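Local coordinates for UTP-glucose-1-phosphate uridylyltransferase 2 (Trypanosoma brucei, PDB 3GUE), which probably catalyses the reaction of UTP with alpha-D-glucose 1-phosphate to give UDP-alpha-D-glucose and diphosphate, at residues A11-L16 with F32-H36. Numbering follows the deposited sequence.
Sequences AALACL and FLIQH
The imidazole of H36 lies against A11 and A12 on helix 10-21. A12 CA sits over one face, offset toward the rim, 4.3 Å from the ring centroid and 18° off the normal, a CH-pi contact. A11 CB meets the edge near the ring plane, 3.7 Å from H36 CE1. The short side chains of both alanines let the imidazole lie close to the helix. C15, whose small, polarisable sulfur suits a place beside two rings, touches both: its CB lies 3.7 Å from F32 CE2, and its SG reaches the edge of the F32 ring, a sulfur-aromatic contact. C15 SG also stands 3.4 Å from H36 NE2, oblique to the imidazole. In L33, chi1 of -67° turns the side chain toward helix 10-21, and the branch at CG then serves two neighbours: CD2 meets A12 CB at 3.8 Å, CD1 meets L16 CD1 at 3.9 Å, the leucines crossing at about a right angle.

No hydrogen bond joins the segments. Histidine offers a flat ring for packing and two nitrogens for polar partners: NE2 bonds to F173 O, ND1 to R40 NH2 further along the same helix, which would hold the ring's rotation. I168 of strand 165-169 packs on C15, F32 and H36. Helices 10-21 and 26-40 thus form an antiparallel N-terminal helical hairpin, the segment axes 10.4 Å apart at 157°, packed on the four-stranded antiparallel sheet.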
loop_
_atom_site.group_PDB
_atom_site.type_symbol
_atom_site.label_atom_id
_atom_site.label_comp_id
_atom_site.label_asym_id
_atom_site.label_seq_id
_atom_site.Cartn_x
_atom_site.Cartn_y
_atom_site.Cartn_z
ATOM N N ALA A 11 1.932 -16.642 26.944
ATOM C CA ALA A 11 1.461 -16.225 25.599
ATOM C C ALA A 11 2.612 -15.925 24.628
ATOM O O ALA A 11 2.523 -16.235 23.436
ATOM C CB ALA A 11 0.546 -15.006 25.696
ATOM N N ALA A 12 3.668 -15.315 25.147
ATOM C CA ALA A 12 4.860 -14.954 24.353
ATOM C C ALA A 12 5.680 -16.181 24.013
ATOM O O ALA A 12 6.132 -16.363 22.874
ATOM C CB ALA A 12 5.700 -13.918 25.108
ATOM N N LEU A 13 5.842 -17.065 24.993
ATOM C CA LEU A 13 6.525 -18.340 24.780
ATOM C C LEU A 13 5.799 -19.218 23.738
ATOM O O LEU A 13 6.430 -19.830 22.848
ATOM C CB LEU A 13 6.712 -19.068 26.138
ATOM C CG LEU A 13 7.663 -20.257 26.134
ATOM C CD1 LEU A 13 8.994 -19.728 25.666
ATOM C CD2 LEU A 13 7.720 -20.901 27.551
ATOM N N ALA A 14 4.467 -19.260 23.839
ATOM C CA ALA A 14 3.641 -19.904 22.821
ATOM C C ALA A 14 3.850 -19.309 21.405
ATOM O O ALA A 14 3.964 -20.082 20.435
ATOM C CB ALA A 14 2.134 -19.871 23.227
ATOM N N CYS A 15 3.906 -17.972 21.290
ATOM C CA CYS A 15 4.180 -17.300 20.004
ATOM C C CYS A 15 5.588 -17.661 19.551
ATOM O O CYS A 15 5.814 -17.922 18.373
ATOM C CB CYS A 15 4.041 -15.761 20.056
ATOM S SG CYS A 15 2.388 -15.135 20.495
ATOM N N LEU A 16 6.508 -17.698 20.506
ATOM C CA LEU A 16 7.932 -17.932 20.210
ATOM C C LEU A 16 8.110 -19.281 19.575
ATOM O O LEU A 16 8.753 -19.399 18.522
ATOM C CB LEU A 16 8.787 -17.812 21.484
ATOM C CG LEU A 16 10.304 -18.008 21.390
ATOM C CD1 LEU A 16 10.936 -17.383 22.601
ATOM C CD2 LEU A 16 10.691 -19.505 21.314
ATOM N N PHE A 32 8.871 -8.963 17.239
ATOM C CA PHE A 32 7.479 -9.315 17.541
ATOM C C PHE A 32 7.197 -9.444 19.049
ATOM O O PHE A 32 6.163 -8.981 19.526
ATOM C CB PHE A 32 7.044 -10.594 16.785
ATOM C CG PHE A 32 5.623 -11.054 17.115
ATOM C CD1 PHE A 32 4.530 -10.531 16.433
ATOM C CD2 PHE A 32 5.392 -11.993 18.131
ATOM C CE1 PHE A 32 3.231 -10.934 16.757
ATOM C CE2 PHE A 32 4.109 -12.389 18.462
ATOM C CZ PHE A 32 3.030 -11.877 17.779
ATOM N N LEU A 33 8.103 -10.078 19.790
ATOM C CA LEU A 33 7.859 -10.344 21.208
ATOM C C LEU A 33 8.025 -9.073 22.039
ATOM O O LEU A 33 7.387 -8.933 23.077
ATOM C CB LEU A 33 8.713 -11.510 21.752
ATOM C CG LEU A 33 8.373 -12.890 21.191
ATOM C CD1 LEU A 33 9.336 -13.949 21.668
ATOM C CD2 LEU A 33 6.961 -13.250 21.579
ATOM N N ILE A 34 8.852 -8.147 21.539
ATOM C CA ILE A 34 8.909 -6.767 22.048
ATOM C C ILE A 34 7.525 -6.132 21.960
ATOM O O ILE A 34 6.999 -5.660 22.976
ATOM C CB ILE A 34 9.955 -5.905 21.266
ATOM C CG1 ILE A 34 11.360 -6.251 21.754
ATOM C CG2 ILE A 34 9.693 -4.408 21.429
ATOM C CD1 ILE A 34 12.466 -5.938 20.762
ATOM N N GLN A 35 6.950 -6.134 20.751
ATOM C CA GLN A 35 5.616 -5.584 20.500
ATOM C C GLN A 35 4.503 -6.288 21.295
ATOM O O GLN A 35 3.571 -5.630 21.768
ATOM C CB GLN A 35 5.272 -5.662 19.008
ATOM C CG GLN A 35 6.277 -5.015 18.057
ATOM C CD GLN A 35 5.944 -5.287 16.618
ATOM O OE1 GLN A 35 5.455 -6.370 16.281
ATOM N NE2 GLN A 35 6.183 -4.302 15.757
ATOM N N HIS A 36 4.601 -7.621 21.377
ATOM C CA HIS A 36 3.744 -8.505 22.191
ATOM C C HIS A 36 3.693 -8.138 23.675
ATOM O O HIS A 36 2.587 -8.068 24.273
ATOM C CB HIS A 36 4.228 -9.964 22.083
ATOM C CG HIS A 36 3.206 -10.978 22.494
ATOM N ND1 HIS A 36 2.846 -11.185 23.804
ATOM C CD2 HIS A 36 2.459 -11.835 21.757
ATOM C CE1 HIS A 36 1.934 -12.144 23.859
ATOM N NE2 HIS A 36 1.685 -12.555 22.628
#